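Local structure of EH1AB1 (Metagenome, 6I8F) at residues D60-F72 and E78-A90. The protein hydrolyses esters and probably does so through a serine nucleophile, as in other enzymes of the alpha/beta hydrolase fold. Sequence-based numbering, arbitrary orientation.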
# COMPACT_ATOMS: atom_id res chain seq x y z
N ASP A 60 3.31 4.46 24.00
CA ASP A 60 3.83 3.51 24.98
C ASP A 60 4.22 2.20 24.29
O ASP A 60 3.54 1.76 23.37
CB ASP A 60 2.82 3.22 26.08
CG ASP A 60 2.66 4.39 27.03
OD1 ASP A 60 3.57 5.23 27.09
OD2 ASP A 60 1.61 4.45 27.68
N PRO A 61 5.35 1.58 24.69
CA PRO A 61 5.82 0.37 24.03
C PRO A 61 4.88 -0.81 24.22
O PRO A 61 4.60 -1.19 25.36
CB PRO A 61 7.18 0.10 24.68
CG PRO A 61 7.08 0.78 26.03
CD PRO A 61 6.27 2.03 25.75
N PRO A 62 4.37 -1.44 23.14
CA PRO A 62 3.61 -2.67 23.27
C PRO A 62 4.54 -3.84 23.63
O PRO A 62 5.75 -3.83 23.28
CB PRO A 62 2.96 -2.88 21.90
CG PRO A 62 3.90 -2.17 20.94
CD PRO A 62 4.58 -1.07 21.74
N GLU A 63 3.99 -4.83 24.33
CA GLU A 63 4.72 -6.05 24.62
C GLU A 63 5.00 -6.78 23.29
O GLU A 63 4.17 -6.80 22.39
CB GLU A 63 3.93 -6.96 25.58
CG GLU A 63 3.94 -6.48 27.01
CD GLU A 63 5.33 -6.33 27.63
OE1 GLU A 63 6.11 -7.30 27.59
OE2 GLU A 63 5.63 -5.21 28.12
N VAL A 64 6.20 -7.35 23.20
CA VAL A 64 6.58 -8.28 22.15
C VAL A 64 6.95 -9.61 22.81
O VAL A 64 6.96 -9.70 24.03
CB VAL A 64 7.73 -7.71 21.30
CG1 VAL A 64 7.30 -6.45 20.55
CG2 VAL A 64 8.96 -7.43 22.13
N ALA A 65 7.24 -10.65 22.01
CA ALA A 65 7.59 -11.96 22.54
C ALA A 65 8.94 -11.88 23.25
O ALA A 65 9.16 -12.53 24.27
CB ALA A 65 7.63 -12.99 21.44
N GLU A 66 9.86 -11.07 22.69
CA GLU A 66 11.23 -11.02 23.20
C GLU A 66 11.95 -9.81 22.59
O GLU A 66 11.71 -9.44 21.45
CB GLU A 66 11.92 -12.33 22.82
CG GLU A 66 13.32 -12.47 23.33
CD GLU A 66 14.08 -13.56 22.59
OE1 GLU A 66 14.08 -14.72 23.08
OE2 GLU A 66 14.66 -13.25 21.53
N VAL A 67 12.85 -9.22 23.38
CA VAL A 67 13.74 -8.18 22.91
C VAL A 67 15.17 -8.58 23.29
O VAL A 67 15.42 -8.90 24.44
CB VAL A 67 13.35 -6.80 23.47
CG1 VAL A 67 14.33 -5.72 23.04
CG2 VAL A 67 11.94 -6.41 23.08
N ALA A 68 16.07 -8.55 22.30
CA ALA A 68 17.44 -9.01 22.41
C ALA A 68 18.39 -7.87 22.01
O ALA A 68 18.20 -7.24 20.97
CB ALA A 68 17.65 -10.22 21.54
N ASN A 69 19.42 -7.66 22.85
CA ASN A 69 20.47 -6.67 22.63
C ASN A 69 21.80 -7.40 22.40
O ASN A 69 22.14 -8.35 23.10
CB ASN A 69 20.65 -5.70 23.80
CG ASN A 69 19.43 -4.82 24.04
OD1 ASN A 69 18.71 -4.47 23.12
ND2 ASN A 69 19.21 -4.45 25.28
N GLY A 70 22.54 -6.91 21.41
CA GLY A 70 23.91 -7.30 21.16
C GLY A 70 24.60 -6.32 20.24
O GLY A 70 24.06 -5.24 19.94
N GLY A 71 25.80 -6.70 19.80
CA GLY A 71 26.59 -5.94 18.84
C GLY A 71 27.45 -6.87 18.00
O GLY A 71 27.59 -8.03 18.33
N PHE A 72 27.98 -6.36 16.89
CA PHE A 72 28.96 -7.07 16.09
C PHE A 72 29.96 -6.04 15.54
O PHE A 72 29.71 -4.85 15.61
CB PHE A 72 28.29 -7.88 14.98
CG PHE A 72 27.42 -7.04 14.09
CD1 PHE A 72 27.96 -6.31 13.04
CD2 PHE A 72 26.05 -6.95 14.31
CE1 PHE A 72 27.16 -5.52 12.24
CE2 PHE A 72 25.25 -6.16 13.50
CZ PHE A 72 25.81 -5.43 12.48
N GLU A 78 32.07 -1.03 16.89
CA GLU A 78 30.97 -1.91 17.21
C GLU A 78 29.70 -1.29 16.62
O GLU A 78 29.54 -0.06 16.61
CB GLU A 78 30.86 -2.10 18.72
CG GLU A 78 30.02 -3.30 19.11
CD GLU A 78 29.52 -3.29 20.54
OE1 GLU A 78 29.67 -2.26 21.22
OE2 GLU A 78 28.97 -4.33 20.96
N ILE A 79 28.83 -2.14 16.08
CA ILE A 79 27.47 -1.75 15.75
C ILE A 79 26.53 -2.56 16.64
O ILE A 79 26.59 -3.77 16.65
CB ILE A 79 27.15 -1.96 14.26
CG1 ILE A 79 28.10 -1.15 13.37
CG2 ILE A 79 25.69 -1.63 13.98
CD1 ILE A 79 28.12 -1.62 11.94
N ARG A 80 25.69 -1.85 17.40
CA ARG A 80 24.76 -2.45 18.30
C ARG A 80 23.42 -2.63 17.57
O ARG A 80 23.06 -1.86 16.68
CB ARG A 80 24.63 -1.58 19.55
CG ARG A 80 25.88 -1.60 20.42
CD ARG A 80 25.78 -0.59 21.55
NE ARG A 80 25.65 0.77 21.04
CZ ARG A 80 25.41 1.85 21.78
NH1 ARG A 80 25.30 1.74 23.10
NH2 ARG A 80 25.29 3.03 21.21
N PHE A 81 22.69 -3.66 17.97
CA PHE A 81 21.37 -3.93 17.42
C PHE A 81 20.41 -4.31 18.55
O PHE A 81 20.84 -4.71 19.65
CB PHE A 81 21.45 -5.04 16.37
CG PHE A 81 21.99 -6.34 16.91
CD1 PHE A 81 21.15 -7.21 17.60
CD2 PHE A 81 23.32 -6.67 16.77
CE1 PHE A 81 21.65 -8.39 18.12
CE2 PHE A 81 23.81 -7.86 17.28
CZ PHE A 81 22.98 -8.72 17.96
N ARG A 82 19.12 -4.19 18.26
CA ARG A 82 18.09 -4.72 19.13
C ARG A 82 17.09 -5.50 18.28
O ARG A 82 16.59 -4.99 17.29
CB ARG A 82 17.46 -3.58 19.93
CG ARG A 82 16.28 -4.03 20.78
CD ARG A 82 15.81 -2.92 21.68
NE ARG A 82 16.83 -2.49 22.62
CZ ARG A 82 16.80 -1.34 23.27
NH1 ARG A 82 15.73 -0.57 23.20
NH2 ARG A 82 17.86 -0.94 23.95
N ARG A 83 16.88 -6.77 18.63
CA ARG A 83 15.97 -7.65 17.92
C ARG A 83 14.65 -7.70 18.68
O ARG A 83 14.63 -7.81 19.91
CB ARG A 83 16.51 -9.08 17.79
CG ARG A 83 17.96 -9.15 17.32
CD ARG A 83 18.29 -10.51 16.75
NE ARG A 83 18.41 -11.51 17.79
CZ ARG A 83 18.08 -12.79 17.65
NH1 ARG A 83 17.25 -13.18 16.69
NH2 ARG A 83 18.57 -13.68 18.50
N TYR A 84 13.55 -7.62 17.91
CA TYR A 84 12.22 -7.71 18.44
C TYR A 84 11.51 -8.90 17.80
O TYR A 84 11.37 -8.97 16.57
CB TYR A 84 11.44 -6.43 18.13
CG TYR A 84 12.08 -5.14 18.56
CD1 TYR A 84 13.01 -4.48 17.75
CD2 TYR A 84 11.71 -4.53 19.74
CE1 TYR A 84 13.56 -3.26 18.13
CE2 TYR A 84 12.25 -3.31 20.13
CZ TYR A 84 13.17 -2.67 19.32
OH TYR A 84 13.69 -1.47 19.71
N ARG A 85 11.08 -9.85 18.64
CA ARG A 85 10.34 -11.01 18.19
C ARG A 85 8.86 -10.70 18.34
O ARG A 85 8.43 -10.32 19.43
CB ARG A 85 10.77 -12.24 18.99
CG ARG A 85 10.09 -13.53 18.57
CD ARG A 85 10.81 -14.76 19.08
NE ARG A 85 10.25 -15.93 18.44
CZ ARG A 85 10.68 -16.49 17.31
NH1 ARG A 85 11.88 -16.22 16.82
NH2 ARG A 85 9.89 -17.36 16.70
N PRO A 86 8.04 -10.84 17.27
CA PRO A 86 6.62 -10.53 17.35
C PRO A 86 5.86 -11.45 18.32
O PRO A 86 6.15 -12.64 18.40
CB PRO A 86 6.10 -10.74 15.91
CG PRO A 86 7.15 -11.59 15.22
CD PRO A 86 8.45 -11.36 15.95
N LEU A 87 4.89 -10.88 19.05
CA LEU A 87 3.95 -11.67 19.84
C LEU A 87 3.34 -12.77 18.97
O LEU A 87 2.90 -12.50 17.85
CB LEU A 87 2.83 -10.78 20.34
CG LEU A 87 3.10 -10.00 21.61
CD1 LEU A 87 1.84 -9.26 22.03
CD2 LEU A 87 3.59 -10.92 22.73
N GLY A 88 3.33 -14.00 19.50
CA GLY A 88 2.53 -15.10 18.98
C GLY A 88 3.24 -15.94 17.94
O GLY A 88 2.74 -17.01 17.60
N GLU A 89 4.38 -15.47 17.41
CA GLU A 89 5.11 -16.20 16.37
C GLU A 89 6.09 -17.17 17.04
O GLU A 89 6.92 -16.76 17.85
CB GLU A 89 5.85 -15.24 15.42
CG GLU A 89 4.91 -14.46 14.51
CD GLU A 89 4.06 -15.30 13.57
OE1 GLU A 89 4.66 -16.02 12.73
OE2 GLU A 89 2.81 -15.25 13.68
N ALA A 90 5.98 -18.46 16.66
CA ALA A 90 6.78 -19.55 17.24
C ALA A 90 7.81 -20.10 16.25
O ALA A 90 8.60 -20.97 16.63
CB ALA A 90 5.87 -20.64 17.72
O HOH W 1 14.40 -11.17 19.90
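The Phe81 ring lies against the backbone of Gly70: Gly70 C sits 3.4 Å above the ring plane, nearer the ring's border than its centre, and Gly70 CA makes a CH-pi contact, 4.0 Å from the ring centroid. Phe81 CG stands between its own backbone N and carbonyl carbon (chi1 59°), which turns the ring across to the neighbouring strand. The Phe72 ring carries Ile79 O over one face, receives Phe81 CD2 at its edge, 3.7 Å from Phe72 CD2, and also stacks with His154.

These residues belong to an antiparallel beta hairpin, strands 66-72 and 78-85 (axes 4.5 Å apart, 164° between directions), which starts the central sheet of the alpha/beta hydrolase fold. Strand 66-73 forms one border of that sheet within the chain, whereas Arg80, Arg82 and Tyr84 hydrogen-bond through their backbones to strand 127-132. Paired backbone hydrogen bonds join Ala68 with Arg83, Gly70 with Phe81 and Phe72 with Ile79; Ile79 N to Phe72 O is nearly linear.

On the face with Val67 and Tyr84, Val67 CG1 packs 3.4 Å from Arg82 CG, while CG2 meets Tyr84 CD2. Salt bridges to Glu111 and Asp114 hold the Arg82 guanidinium from its two terminal nitrogens. Arg82 NE donates in the guanidinium plane to a lone pair of Asn69 OD1 at 2.8 Å, with an N-H...O angle of 167°.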